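Local coordinates for disulfide isomerase DsbG N-terminal domain-containing protein (Helicobacter pylori, PDB 3TDG) that probably reduces or rearranges disulfide bonds in other proteins as a dimeric, DsbG-like oxidoreductase with a thioredoxin fold, at residues N34-I39 and V47-I52; M63-D68 and K72-L77; L89-F94 and E106-V111; A126-I131 and V257-H262; Y152-P157 and K247-G252. All blocks are in the same frame, centred on the assembly; numbering follows the deposited sequence.

Contact 1. Residues N34-I39 and V47-I52; sequences NLVSVI and VRILEI
A water molecule joins the backbones of Val-36 and Val-47, donating to Val-36 O at 2.6 Å and accepting from Val-47 N at 2.9 Å, although no direct hydrogen bond joins the two segments. Beside this bridge the contact is entirely aliphatic. CG2 of Val-36 makes the apolar contacts, 4.2 Å from Val-47 CG2 and 4.0 Å from Ile-49 CD1. Ile-49 keeps CG1 anti to its carbonyl carbon (chi1 -64°) and runs on extended, which carries CD1 to the helix, where it meets Leu-35 CD2 tip to tip at 4.0 Å. One turn later Ile-39 crosses Val-47 at about a right angle, CG2 on CG1. Ile-39 also packs on Phe-94 of the second subunit. Further along, a classic beta bulge sets Leu-50 and Glu-51 opposite the single residue Val-65 of the next strand. A helix laid in this way on an antiparallel sheet is consistent with the cystatin-like N-terminal dimerisation domain of the DsbC/DsbG family.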
# COMPACT_ATOMS: atom_id res chain seq x y z
N ASN A 34 34.74 -1.57 -9.04
CA ASN A 34 34.25 -2.92 -8.95
C ASN A 34 32.80 -3.03 -8.54
O ASN A 34 32.07 -3.81 -9.09
CB ASN A 34 35.11 -3.77 -8.06
CG ASN A 34 34.88 -5.21 -8.30
OD1 ASN A 34 34.91 -5.67 -9.42
ND2 ASN A 34 34.63 -5.94 -7.25
N LEU A 35 32.39 -2.24 -7.57
CA LEU A 35 31.01 -2.30 -7.13
C LEU A 35 30.09 -1.84 -8.24
O LEU A 35 29.11 -2.47 -8.50
CB LEU A 35 30.80 -1.52 -5.84
CG LEU A 35 30.31 -0.09 -5.83
CD1 LEU A 35 28.87 -0.02 -6.04
CD2 LEU A 35 30.63 0.52 -4.54
N VAL A 36 30.45 -0.77 -8.89
CA VAL A 36 29.69 -0.25 -10.01
C VAL A 36 29.54 -1.30 -11.07
O VAL A 36 28.52 -1.46 -11.65
CB VAL A 36 30.34 0.99 -10.62
CG1 VAL A 36 29.64 1.39 -11.84
CG2 VAL A 36 30.31 2.12 -9.67
N SER A 37 30.59 -2.03 -11.32
CA SER A 37 30.57 -3.00 -12.36
C SER A 37 29.81 -4.25 -11.97
O SER A 37 29.12 -4.83 -12.76
CB SER A 37 32.00 -3.29 -12.79
OG SER A 37 32.22 -4.65 -12.95
N VAL A 38 29.89 -4.62 -10.71
CA VAL A 38 29.13 -5.74 -10.24
C VAL A 38 27.64 -5.45 -10.36
O VAL A 38 26.89 -6.29 -10.75
CB VAL A 38 29.50 -6.11 -8.83
CG1 VAL A 38 28.62 -7.16 -8.34
CG2 VAL A 38 30.91 -6.56 -8.76
N ILE A 39 27.23 -4.25 -10.03
CA ILE A 39 25.85 -3.91 -10.13
C ILE A 39 25.41 -3.81 -11.57
O ILE A 39 24.39 -4.31 -11.93
CB ILE A 39 25.52 -2.62 -9.40
CG1 ILE A 39 25.51 -2.87 -7.91
CG2 ILE A 39 24.18 -2.12 -9.77
CD1 ILE A 39 25.66 -1.66 -7.10
N VAL A 47 25.40 2.79 -11.63
CA VAL A 47 25.13 3.67 -10.47
C VAL A 47 26.23 4.70 -10.31
O VAL A 47 27.37 4.47 -10.71
CB VAL A 47 24.96 2.87 -9.13
CG1 VAL A 47 23.84 1.84 -9.23
CG2 VAL A 47 26.27 2.21 -8.70
N ARG A 48 25.89 5.84 -9.72
CA ARG A 48 26.89 6.84 -9.38
C ARG A 48 27.13 6.81 -7.88
O ARG A 48 26.18 6.84 -7.11
CB ARG A 48 26.38 8.22 -9.83
CG ARG A 48 27.44 9.32 -9.77
CD ARG A 48 27.00 10.55 -10.58
NE ARG A 48 25.74 11.09 -10.07
CZ ARG A 48 25.64 12.00 -9.10
NH1 ARG A 48 26.73 12.49 -8.51
NH2 ARG A 48 24.44 12.42 -8.71
N ILE A 49 28.39 6.75 -7.46
CA ILE A 49 28.73 6.71 -6.03
C ILE A 49 28.71 8.13 -5.44
O ILE A 49 29.37 9.02 -5.97
CB ILE A 49 30.11 6.06 -5.79
CG1 ILE A 49 30.10 4.59 -6.22
CG2 ILE A 49 30.53 6.18 -4.31
CD1 ILE A 49 31.49 3.97 -6.32
N LEU A 50 27.96 8.33 -4.36
CA LEU A 50 27.82 9.66 -3.74
C LEU A 50 28.59 9.82 -2.42
O LEU A 50 29.05 10.92 -2.12
CB LEU A 50 26.35 10.01 -3.50
CG LEU A 50 25.36 9.87 -4.66
CD1 LEU A 50 23.95 9.82 -4.10
CD2 LEU A 50 25.51 11.01 -5.65
N GLU A 51 28.70 8.75 -1.64
CA GLU A 51 29.20 8.86 -0.28
C GLU A 51 29.80 7.52 0.17
O GLU A 51 29.22 6.46 -0.07
CB GLU A 51 28.03 9.27 0.63
CG GLU A 51 28.40 9.73 2.02
CD GLU A 51 27.18 9.84 2.95
OE1 GLU A 51 26.06 10.14 2.48
OE2 GLU A 51 27.35 9.62 4.17
N ILE A 52 30.97 7.58 0.80
CA ILE A 52 31.58 6.39 1.41
C ILE A 52 31.96 6.69 2.86
O ILE A 52 32.63 7.69 3.13
CB ILE A 52 32.83 5.89 0.64
CG1 ILE A 52 32.49 5.56 -0.82
CG2 ILE A 52 33.45 4.66 1.33
CD1 ILE A 52 33.72 5.55 -1.77
O HOH W 1 26.39 0.07 -11.37

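Contact 2. Residues M63-D68 and K72-L77; sequences MVVIED and KYNIPL
The carboxylate of Glu-67 has the aliphatic chain of Lys-72 beside it, Lys-72 CD lying 4.0 Å from Glu-67 OE2, and further along the hairpin the puckered ring of Pro-76 is met at its CB by Val-65 CG2, 4.2 Å away. Strands 62-67 and 74-79 form this antiparallel beta hairpin, with Val-64/Leu-77 and Ile-66/Ile-75 as hydrogen-bonded pairs and Val-65/Pro-76 and Glu-67/Asn-74 as non-hydrogen-bonded ones. Proline, having no N-H to give, fits the latter kind of site. Helix 98-129 covers the face that carries Val-65 and Pro-76, through Thr-107 and Asn-108. On the other face, Ile-66 takes the rarer rotamer with CG1 between its backbone N and carbonyl carbon (chi1 63°) and, with chi2 also bent (82°), CD1 comes to 3.7 Å from Ile-75 CB while Ile-66 CG2 meets Leu-77 CD1 at 3.8 Å. The charged ends of Glu-67 and Lys-72 do not pair with each other: Glu-67 forms a salt bridge with Arg-48, and Lys-72 NZ bonds to Pro-69 O. Beyond the regular strands, Asp-68 N donates to Tyr-73 O and Lys-72 N returns a more bent bond to Asp-68 O, closing the turn. At the opposite end Val-64 N reaches Leu-77 O at 2.8 Å in a nearly straight bond, 171° at the hydrogen.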
# COMPACT_ATOMS: atom_id res chain seq x y z
N MET A 63 30.09 1.76 4.41
CA MET A 63 28.78 2.30 4.08
C MET A 63 28.90 3.13 2.81
O MET A 63 29.70 4.06 2.75
CB MET A 63 28.26 3.14 5.24
CG MET A 63 26.74 3.30 5.29
SD MET A 63 26.15 4.61 4.22
CE MET A 63 26.77 6.07 5.06
N VAL A 64 28.11 2.77 1.79
CA VAL A 64 28.11 3.47 0.51
C VAL A 64 26.69 3.88 0.12
O VAL A 64 25.75 3.07 0.20
CB VAL A 64 28.71 2.58 -0.62
CG1 VAL A 64 28.80 3.34 -1.94
CG2 VAL A 64 30.11 2.07 -0.24
N VAL A 65 26.53 5.14 -0.27
CA VAL A 65 25.28 5.60 -0.89
C VAL A 65 25.52 5.82 -2.38
O VAL A 65 26.55 6.39 -2.77
CB VAL A 65 24.74 6.88 -0.20
CG1 VAL A 65 23.42 7.35 -0.85
CG2 VAL A 65 24.52 6.59 1.28
N ILE A 66 24.58 5.34 -3.19
CA ILE A 66 24.66 5.43 -4.64
C ILE A 66 23.41 6.11 -5.17
O ILE A 66 22.41 6.20 -4.46
CB ILE A 66 24.86 4.03 -5.33
CG1 ILE A 66 23.68 3.07 -5.08
CG2 ILE A 66 26.22 3.39 -4.94
CD1 ILE A 66 22.47 3.31 -6.04
N GLU A 67 23.48 6.61 -6.40
CA GLU A 67 22.32 7.17 -7.09
C GLU A 67 21.90 6.22 -8.20
O GLU A 67 22.72 5.85 -9.03
CB GLU A 67 22.68 8.51 -7.71
CG GLU A 67 21.50 9.20 -8.38
CD GLU A 67 21.95 10.34 -9.28
OE1 GLU A 67 22.74 10.08 -10.23
OE2 GLU A 67 21.53 11.48 -9.02
N ASP A 68 20.64 5.81 -8.21
CA ASP A 68 20.09 4.99 -9.29
C ASP A 68 19.99 5.89 -10.55
O ASP A 68 19.40 6.95 -10.48
CB ASP A 68 18.72 4.46 -8.85
CG ASP A 68 18.02 3.62 -9.93
OD1 ASP A 68 18.00 4.02 -11.11
OD2 ASP A 68 17.45 2.58 -9.58
N LYS A 72 16.86 8.28 -10.00
CA LYS A 72 17.65 9.27 -9.23
C LYS A 72 17.53 9.07 -7.70
O LYS A 72 18.05 9.88 -6.93
CB LYS A 72 17.33 10.73 -9.63
CG LYS A 72 17.31 11.02 -11.14
CD LYS A 72 18.67 10.76 -11.75
CE LYS A 72 18.62 10.96 -13.25
NZ LYS A 72 19.85 10.37 -13.84
N TYR A 73 16.87 7.99 -7.27
CA TYR A 73 16.80 7.63 -5.85
C TYR A 73 18.20 7.37 -5.29
O TYR A 73 19.05 6.80 -5.98
CB TYR A 73 15.90 6.41 -5.62
CG TYR A 73 14.44 6.68 -5.90
CD1 TYR A 73 13.90 7.96 -5.77
CD2 TYR A 73 13.57 5.64 -6.28
CE1 TYR A 73 12.56 8.21 -6.01
CE2 TYR A 73 12.22 5.89 -6.53
CZ TYR A 73 11.73 7.18 -6.40
OH TYR A 73 10.41 7.46 -6.63
N ASN A 74 18.43 7.85 -4.07
CA ASN A 74 19.67 7.57 -3.36
C ASN A 74 19.47 6.30 -2.56
O ASN A 74 18.50 6.18 -1.81
CB ASN A 74 20.04 8.72 -2.42
CG ASN A 74 20.49 9.97 -3.15
OD1 ASN A 74 20.19 10.18 -4.34
ND2 ASN A 74 21.21 10.81 -2.44
N ILE A 75 20.40 5.36 -2.72
CA ILE A 75 20.25 4.03 -2.13
C ILE A 75 21.48 3.76 -1.26
O ILE A 75 22.61 3.81 -1.76
CB ILE A 75 20.16 2.93 -3.22
CG1 ILE A 75 19.10 3.29 -4.29
CG2 ILE A 75 19.94 1.54 -2.59
CD1 ILE A 75 17.64 3.30 -3.75
N PRO A 76 21.26 3.51 0.04
CA PRO A 76 22.33 3.16 0.97
C PRO A 76 22.65 1.67 0.98
O PRO A 76 21.76 0.82 0.96
CB PRO A 76 21.78 3.63 2.33
CG PRO A 76 20.31 3.44 2.19
CD PRO A 76 20.01 3.84 0.75
N LEU A 77 23.95 1.37 1.01
CA LEU A 77 24.49 0.02 0.91
C LEU A 77 25.59 -0.23 1.94
O LEU A 77 26.28 0.70 2.38
CB LEU A 77 25.14 -0.16 -0.48
CG LEU A 77 24.38 0.33 -1.74
CD1 LEU A 77 25.31 0.31 -2.97
CD2 LEU A 77 23.15 -0.53 -1.96

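Contact 3. Residues L89-F94 and E106-V111; sequences LSNIFF and ETNQKV
Asn-108 and Ser-90 make the one hydrogen bond of this contact: the amide ND2 of Asn-108 gives a weak bond to the backbone O of Ser-90, 3.0 Å long and bent to 140° at the hydrogen. The same nitrogen lies 3.7 Å from Asn-91 OD1, too far to bond, and the two amide planes are turned 42° from one another. Asn-108 OD1 is buried here without a polar partner; among its neighbours is Leu-89 CB at 4.2 Å. A buried amide thus spends its donor on a loop carbonyl, while its acceptor faces aliphatic carbon.

Local turns shape the loop that supplies this carbonyl. Ser-90 OG accepts from Ile-92 N at 3.0 Å in an ST turn, and Ile-92 is the centre of an inverse gamma turn, with a weak bond from Phe-93 N to Asn-91 O. Among the apolar contacts, Leu-89 packs on Met-63 and Val-104, and Asn-108 rests on Pro-76. The contact therefore lies between the long helix 98-129 and the loop leaving strand 85-88, just before Phe-93 and Phe-94 enter an antiparallel pairing with a strand of the second subunit.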
# COMPACT_ATOMS: atom_id res chain seq x y z
N LEU A 89 21.07 -1.38 2.65
CA LEU A 89 20.77 -1.02 4.03
C LEU A 89 19.29 -0.73 4.19
O LEU A 89 18.62 -0.30 3.26
CB LEU A 89 21.56 0.21 4.48
CG LEU A 89 22.95 0.04 5.08
CD1 LEU A 89 23.57 1.38 5.34
CD2 LEU A 89 22.87 -0.78 6.37
N SER A 90 18.79 -0.97 5.40
CA SER A 90 17.39 -0.75 5.73
C SER A 90 17.32 -0.43 7.21
O SER A 90 18.37 -0.30 7.86
CB SER A 90 16.56 -2.00 5.42
OG SER A 90 16.83 -3.04 6.37
N ASN A 91 16.11 -0.35 7.76
CA ASN A 91 15.89 -0.25 9.20
C ASN A 91 16.34 -1.49 9.96
O ASN A 91 16.58 -1.41 11.16
CB ASN A 91 14.41 0.03 9.51
CG ASN A 91 14.00 1.46 9.23
OD1 ASN A 91 14.82 2.33 8.87
ND2 ASN A 91 12.71 1.73 9.38
N ILE A 92 16.41 -2.64 9.29
CA ILE A 92 16.93 -3.84 9.95
C ILE A 92 18.44 -3.76 9.94
O ILE A 92 19.10 -4.26 9.02
CB ILE A 92 16.39 -5.14 9.34
CG1 ILE A 92 14.86 -5.11 9.31
CG2 ILE A 92 16.92 -6.40 10.11
CD1 ILE A 92 14.22 -6.18 8.43
N PHE A 93 18.97 -3.08 10.96
CA PHE A 93 20.39 -2.88 11.16
C PHE A 93 20.68 -2.83 12.67
O PHE A 93 20.13 -1.99 13.39
CB PHE A 93 20.87 -1.57 10.53
CG PHE A 93 22.32 -1.33 10.74
CD1 PHE A 93 23.26 -1.83 9.82
CD2 PHE A 93 22.78 -0.65 11.87
CE1 PHE A 93 24.62 -1.65 10.02
CE2 PHE A 93 24.15 -0.47 12.08
CZ PHE A 93 25.07 -0.97 11.16
N PHE A 94 21.55 -3.69 13.14
CA PHE A 94 21.91 -3.66 14.56
C PHE A 94 23.39 -3.82 14.71
O PHE A 94 24.03 -4.54 13.94
CB PHE A 94 21.16 -4.73 15.37
CG PHE A 94 19.69 -4.72 15.13
CD1 PHE A 94 18.87 -3.79 15.77
CD2 PHE A 94 19.12 -5.61 14.24
CE1 PHE A 94 17.50 -3.76 15.52
CE2 PHE A 94 17.75 -5.59 13.99
CZ PHE A 94 16.94 -4.67 14.63
N GLU A 106 20.89 8.11 10.50
CA GLU A 106 21.05 9.40 9.82
C GLU A 106 21.01 9.24 8.29
O GLU A 106 20.41 10.06 7.59
CB GLU A 106 22.39 10.04 10.21
CG GLU A 106 22.43 10.64 11.62
CD GLU A 106 23.84 10.84 12.17
OE1 GLU A 106 23.95 11.43 13.28
OE2 GLU A 106 24.83 10.41 11.53
N THR A 107 21.70 8.21 7.81
CA THR A 107 21.79 7.94 6.39
C THR A 107 20.42 7.57 5.84
O THR A 107 19.94 8.23 4.93
CB THR A 107 22.84 6.88 6.12
OG1 THR A 107 24.11 7.38 6.59
CG2 THR A 107 22.94 6.58 4.63
N ASN A 108 19.79 6.54 6.41
CA ASN A 108 18.43 6.17 6.03
C ASN A 108 17.48 7.37 5.98
O ASN A 108 16.80 7.59 4.99
CB ASN A 108 17.87 5.05 6.91
CG ASN A 108 18.54 3.70 6.63
OD1 ASN A 108 19.31 3.56 5.67
ND2 ASN A 108 18.26 2.70 7.47
N GLN A 109 17.46 8.18 7.05
CA GLN A 109 16.56 9.32 7.11
C GLN A 109 16.87 10.40 6.06
O GLN A 109 15.96 10.97 5.48
CB GLN A 109 16.57 9.91 8.52
CG GLN A 109 15.81 9.01 9.52
CD GLN A 109 16.12 9.32 10.97
OE1 GLN A 109 16.55 8.44 11.73
NE2 GLN A 109 15.92 10.56 11.36
N LYS A 110 18.15 10.66 5.82
CA LYS A 110 18.58 11.62 4.80
C LYS A 110 18.13 11.18 3.38
O LYS A 110 17.49 11.95 2.68
CB LYS A 110 20.10 11.81 4.86
CG LYS A 110 20.67 12.73 3.79
CD LYS A 110 22.17 12.95 3.97
CE LYS A 110 22.95 11.67 3.67
NZ LYS A 110 24.40 11.99 3.69
N VAL A 111 18.43 9.93 3.00
CA VAL A 111 18.00 9.41 1.69
C VAL A 111 16.47 9.33 1.54
O VAL A 111 15.94 9.60 0.47
CB VAL A 111 18.67 8.04 1.30
CG1 VAL A 111 20.19 8.07 1.48
CG2 VAL A 111 18.06 6.89 2.05

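Contact 4. Residues A126-I131 and V257-H262; sequences AIFNEI and VPFLYH
The hydroxyl of Tyr-261, whose ring abuts Phe-128, hydrogen-bonds to OD1 of Asn-125 one turn back on helix 98-129, so the strand is tied to the helix by a polar link as well as by rings. Across the contact itself the touching residues are all aromatic. Phe-128 and Tyr-261 hold their rings nearly parallel, the planes 11° apart, but the centroids are 5.6 Å from each other and the rings meet rim to rim, neither covering the other. Their closest atoms are Phe-128 CE2 and Tyr-261 CD2, at 3.5 Å. Tyr-261 points its CG anti to the backbone N (chi1 179°), which extends the ring from the strand toward the helix. Phe-259, two residues earlier and directed to the same side, brings CE2 to the edge of the Phe-128 ring, near its plane, 4.4 Å from Phe-128 CZ. Phe-128 also stacks with Tyr-152 and touches Val-154 of the neighbouring strand, which places the end of the long helix against the sheet. Strand 259-262 follows Pro-258, whose preceding peptide bond is cis and whose ring touches Cys-162; this is consistent with the cis-proline loop that lies beside the CxxC motif in thioredoxin-fold oxidoreductases.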
# COMPACT_ATOMS: atom_id res chain seq x y z
N ALA A 126 4.98 14.31 -14.34
CA ALA A 126 3.98 13.45 -14.98
C ALA A 126 2.60 14.11 -15.07
O ALA A 126 1.90 13.97 -16.09
CB ALA A 126 3.88 12.13 -14.28
N ILE A 127 2.20 14.82 -14.01
CA ILE A 127 0.95 15.59 -14.06
C ILE A 127 0.97 16.57 -15.23
O ILE A 127 0.05 16.57 -16.04
CB ILE A 127 0.62 16.30 -12.73
CG1 ILE A 127 0.16 15.25 -11.70
CG2 ILE A 127 -0.47 17.39 -12.94
CD1 ILE A 127 0.20 15.75 -10.27
N PHE A 128 2.02 17.38 -15.33
CA PHE A 128 2.11 18.37 -16.38
C PHE A 128 2.30 17.82 -17.80
O PHE A 128 1.89 18.48 -18.77
CB PHE A 128 3.16 19.42 -16.04
CG PHE A 128 2.77 20.25 -14.86
CD1 PHE A 128 1.70 21.14 -14.96
CD2 PHE A 128 3.42 20.10 -13.64
CE1 PHE A 128 1.29 21.89 -13.87
CE2 PHE A 128 3.02 20.85 -12.53
CZ PHE A 128 1.95 21.75 -12.65
N ASN A 129 2.91 16.64 -17.92
CA ASN A 129 3.08 15.96 -19.20
C ASN A 129 1.81 15.31 -19.69
O ASN A 129 1.66 15.04 -20.86
CB ASN A 129 4.19 14.90 -19.12
CG ASN A 129 5.56 15.52 -18.95
OD1 ASN A 129 5.84 16.62 -19.44
ND2 ASN A 129 6.44 14.82 -18.24
N GLU A 130 0.89 15.04 -18.77
CA GLU A 130 -0.38 14.40 -19.09
C GLU A 130 -1.49 15.38 -19.51
O GLU A 130 -2.55 14.96 -19.99
CB GLU A 130 -0.79 13.54 -17.89
CG GLU A 130 -2.24 13.09 -17.78
CD GLU A 130 -2.53 12.41 -16.43
OE1 GLU A 130 -2.54 13.11 -15.38
OE2 GLU A 130 -2.72 11.18 -16.42
N ILE A 131 -1.26 16.69 -19.32
CA ILE A 131 -2.25 17.73 -19.72
C ILE A 131 -2.29 17.83 -21.27
O ILE A 131 -1.24 17.90 -21.89
CB ILE A 131 -1.86 19.10 -19.10
CG1 ILE A 131 -2.01 19.06 -17.57
CG2 ILE A 131 -2.69 20.25 -19.67
CD1 ILE A 131 -1.35 20.26 -16.88
N VAL A 257 -4.57 26.18 -5.35
CA VAL A 257 -4.13 27.16 -6.35
C VAL A 257 -3.96 28.53 -5.67
O VAL A 257 -4.52 28.76 -4.62
CB VAL A 257 -5.13 27.27 -7.51
CG1 VAL A 257 -5.26 25.92 -8.28
CG2 VAL A 257 -6.51 27.74 -7.02
N PRO A 258 -3.16 29.44 -6.27
CA PRO A 258 -2.30 29.21 -7.44
C PRO A 258 -1.14 28.28 -7.06
O PRO A 258 -0.55 28.44 -5.99
CB PRO A 258 -1.79 30.61 -7.79
CG PRO A 258 -1.96 31.42 -6.53
CD PRO A 258 -3.11 30.83 -5.79
N PHE A 259 -0.85 27.32 -7.92
CA PHE A 259 0.28 26.42 -7.73
C PHE A 259 1.34 26.75 -8.77
O PHE A 259 1.09 26.67 -9.98
CB PHE A 259 -0.20 24.97 -7.85
CG PHE A 259 0.87 23.94 -7.62
CD1 PHE A 259 0.99 23.32 -6.38
CD2 PHE A 259 1.74 23.57 -8.64
CE1 PHE A 259 1.98 22.36 -6.14
CE2 PHE A 259 2.73 22.61 -8.43
CZ PHE A 259 2.85 22.00 -7.17
N LEU A 260 2.53 27.15 -8.32
CA LEU A 260 3.62 27.41 -9.25
C LEU A 260 4.65 26.28 -9.21
O LEU A 260 4.94 25.71 -8.14
CB LEU A 260 4.27 28.76 -8.96
CG LEU A 260 3.55 30.04 -9.38
CD1 LEU A 260 2.19 30.21 -8.69
CD2 LEU A 260 4.44 31.25 -9.10
N TYR A 261 5.19 25.93 -10.37
CA TYR A 261 6.18 24.85 -10.47
C TYR A 261 7.20 25.18 -11.54
O TYR A 261 6.85 25.32 -12.73
CB TYR A 261 5.49 23.51 -10.73
CG TYR A 261 6.42 22.31 -10.87
CD1 TYR A 261 7.27 21.93 -9.82
CD2 TYR A 261 6.44 21.56 -12.04
CE1 TYR A 261 8.13 20.82 -9.95
CE2 TYR A 261 7.28 20.46 -12.19
CZ TYR A 261 8.13 20.09 -11.14
OH TYR A 261 8.96 18.99 -11.31
N HIS A 262 8.45 25.35 -11.11
CA HIS A 262 9.58 25.47 -12.03
C HIS A 262 9.91 24.10 -12.58
O HIS A 262 10.25 23.20 -11.82
CB HIS A 262 10.80 26.08 -11.33
CG HIS A 262 10.65 27.54 -11.04
ND1 HIS A 262 10.92 28.52 -11.98
CD2 HIS A 262 10.23 28.19 -9.93
CE1 HIS A 262 10.68 29.70 -11.45
NE2 HIS A 262 10.26 29.53 -10.21

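Contact 5. Residues Y152-P157 and K247-G252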
# COMPACT_ATOMS: atom_id res chain seq x y z
N TYR A 152 5.35 26.63 -14.67
CA TYR A 152 3.96 26.23 -14.70
C TYR A 152 3.18 26.96 -13.60
O TYR A 152 3.63 27.00 -12.46
CB TYR A 152 3.83 24.73 -14.49
CG TYR A 152 3.96 23.91 -15.74
CD1 TYR A 152 2.86 23.74 -16.60
CD2 TYR A 152 5.17 23.31 -16.09
CE1 TYR A 152 2.96 22.98 -17.75
CE2 TYR A 152 5.29 22.54 -17.25
CZ TYR A 152 4.18 22.38 -18.08
OH TYR A 152 4.28 21.63 -19.24
N ILE A 153 2.03 27.51 -13.96
CA ILE A 153 1.13 28.14 -13.00
C ILE A 153 -0.28 27.53 -13.10
O ILE A 153 -0.98 27.74 -14.08
CB ILE A 153 1.06 29.67 -13.23
CG1 ILE A 153 2.47 30.27 -13.19
CG2 ILE A 153 0.11 30.34 -12.19
CD1 ILE A 153 2.52 31.75 -13.36
N VAL A 154 -0.67 26.75 -12.10
CA VAL A 154 -2.02 26.19 -12.06
C VAL A 154 -2.90 27.23 -11.36
O VAL A 154 -2.58 27.68 -10.27
CB VAL A 154 -2.08 24.83 -11.36
CG1 VAL A 154 -3.51 24.25 -11.37
CG2 VAL A 154 -1.09 23.84 -12.03
N SER A 155 -3.98 27.63 -12.04
CA SER A 155 -4.72 28.83 -11.69
C SER A 155 -6.23 28.66 -11.99
O SER A 155 -6.61 28.12 -13.04
CB SER A 155 -4.17 30.01 -12.48
OG SER A 155 -4.84 31.23 -12.14
N ASP A 156 -7.05 29.12 -11.05
CA ASP A 156 -8.51 29.07 -11.16
C ASP A 156 -9.00 30.51 -11.38
O ASP A 156 -8.60 31.41 -10.66
CB ASP A 156 -9.11 28.46 -9.89
CG ASP A 156 -10.61 28.18 -10.01
OD1 ASP A 156 -10.97 26.98 -10.02
OD2 ASP A 156 -11.42 29.14 -10.08
N PRO A 157 -9.84 30.72 -12.41
CA PRO A 157 -10.29 32.08 -12.72
C PRO A 157 -11.33 32.68 -11.75
O PRO A 157 -11.66 33.86 -11.89
CB PRO A 157 -10.86 31.95 -14.15
CG PRO A 157 -11.17 30.50 -14.33
CD PRO A 157 -10.50 29.70 -13.25
N LYS A 247 -7.72 15.37 -13.28
CA LYS A 247 -6.47 14.61 -13.36
C LYS A 247 -5.27 15.35 -12.76
O LYS A 247 -4.32 14.73 -12.25
CB LYS A 247 -6.15 14.24 -14.81
CG LYS A 247 -6.88 12.99 -15.34
CD LYS A 247 -6.60 12.75 -16.83
CE LYS A 247 -7.27 11.47 -17.34
NZ LYS A 247 -8.69 11.72 -17.72
N ILE A 248 -5.31 16.68 -12.84
CA ILE A 248 -4.33 17.51 -12.16
C ILE A 248 -4.44 17.31 -10.64
O ILE A 248 -3.43 17.14 -9.98
CB ILE A 248 -4.47 18.99 -12.52
CG1 ILE A 248 -4.04 19.22 -13.97
CG2 ILE A 248 -3.62 19.87 -11.60
CD1 ILE A 248 -4.69 20.45 -14.60
N PHE A 249 -5.66 17.30 -10.12
CA PHE A 249 -5.89 17.30 -8.67
C PHE A 249 -6.12 15.92 -8.05
O PHE A 249 -6.23 15.79 -6.83
CB PHE A 249 -7.04 18.26 -8.29
CG PHE A 249 -6.72 19.71 -8.55
CD1 PHE A 249 -6.00 20.46 -7.63
CD2 PHE A 249 -7.13 20.31 -9.73
CE1 PHE A 249 -5.70 21.80 -7.88
CE2 PHE A 249 -6.82 21.65 -10.01
CZ PHE A 249 -6.10 22.40 -9.09
N GLU A 250 -6.19 14.89 -8.89
CA GLU A 250 -6.49 13.51 -8.49
C GLU A 250 -5.61 12.93 -7.37
O GLU A 250 -6.12 12.37 -6.42
CB GLU A 250 -6.34 12.61 -9.71
CG GLU A 250 -7.31 11.48 -9.75
CD GLU A 250 -7.51 11.00 -11.17
OE1 GLU A 250 -6.50 10.73 -11.86
OE2 GLU A 250 -8.69 10.91 -11.59
N SER A 251 -4.30 13.03 -7.52
CA SER A 251 -3.35 12.35 -6.64
C SER A 251 -3.20 13.06 -5.30
O SER A 251 -2.79 12.46 -4.30
CB SER A 251 -2.00 12.28 -7.31
OG SER A 251 -1.52 13.59 -7.55
N GLY A 252 -3.49 14.35 -5.28
CA GLY A 252 -3.34 15.12 -4.06
C GLY A 252 -1.91 15.58 -3.89
O GLY A 252 -1.53 16.07 -2.83
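Val-154 meets the end of helix 235-249 through one methyl, CG1, which lies 3.9 Å from Phe-249 CZ and 4.4 Å from Ile-248 CG2. The contact joins an inner strand of the thioredoxin-fold sheet to a helix packed against it. Val-154 sets CG1 anti to its backbone N (chi1 -178°), and Phe-249 comes at it from the opposite direction, presenting the far end of its ring. The approach to that ring is oblique. Ile-248 serves two partners with the same atom: besides touching Val-154, its CG2 sits 3.9 Å above the plane of the Phe-249 ring, offset toward the rim, so the two neighbouring side chains also pack on each other.

The next shell lies against both sides. Val-154 is bonded through its backbone to Phe-259 of the adjoining strand, and Val-183 touches the side chains of both Val-154 and Ile-248. The Phe-249 ring stacks with Trp-185, whose backbone N is in turn bonded to OD1 of Asp-156, two residues beyond Val-154. That carboxylate therefore probably helps to set the loop carrying the tryptophan, since OD1 also takes Leu-186 N. Gly-252 has positive phi (83°), the first residue here to leave helical angles, and its N makes a weak, long bond of 3.5 Å to Phe-249 O.

Overall arrangement
From the N terminus, contact 1 closes the short turn between helix 33-43 and strand 48-54, seven residues separating its segments, contact 2 closes the tight hairpin that follows, and contact 3 brings the loop after strand 85-88 onto helix 98-129. These three stand in series and build one N-terminal unit: contacts 1 and 2 share a sheet, and the salt bridge from Glu-51 to Lys-110 joins contact 1 to contact 3. Helix 98-129 then runs on to contact 4; the nearest atoms of contacts 3 and 4 are about 17 Å apart. Contact 4 spans 125 residues, and contact 5 is nested within that span; through paired strands 150-155 and 259-262 both belong to the thioredoxin-like part.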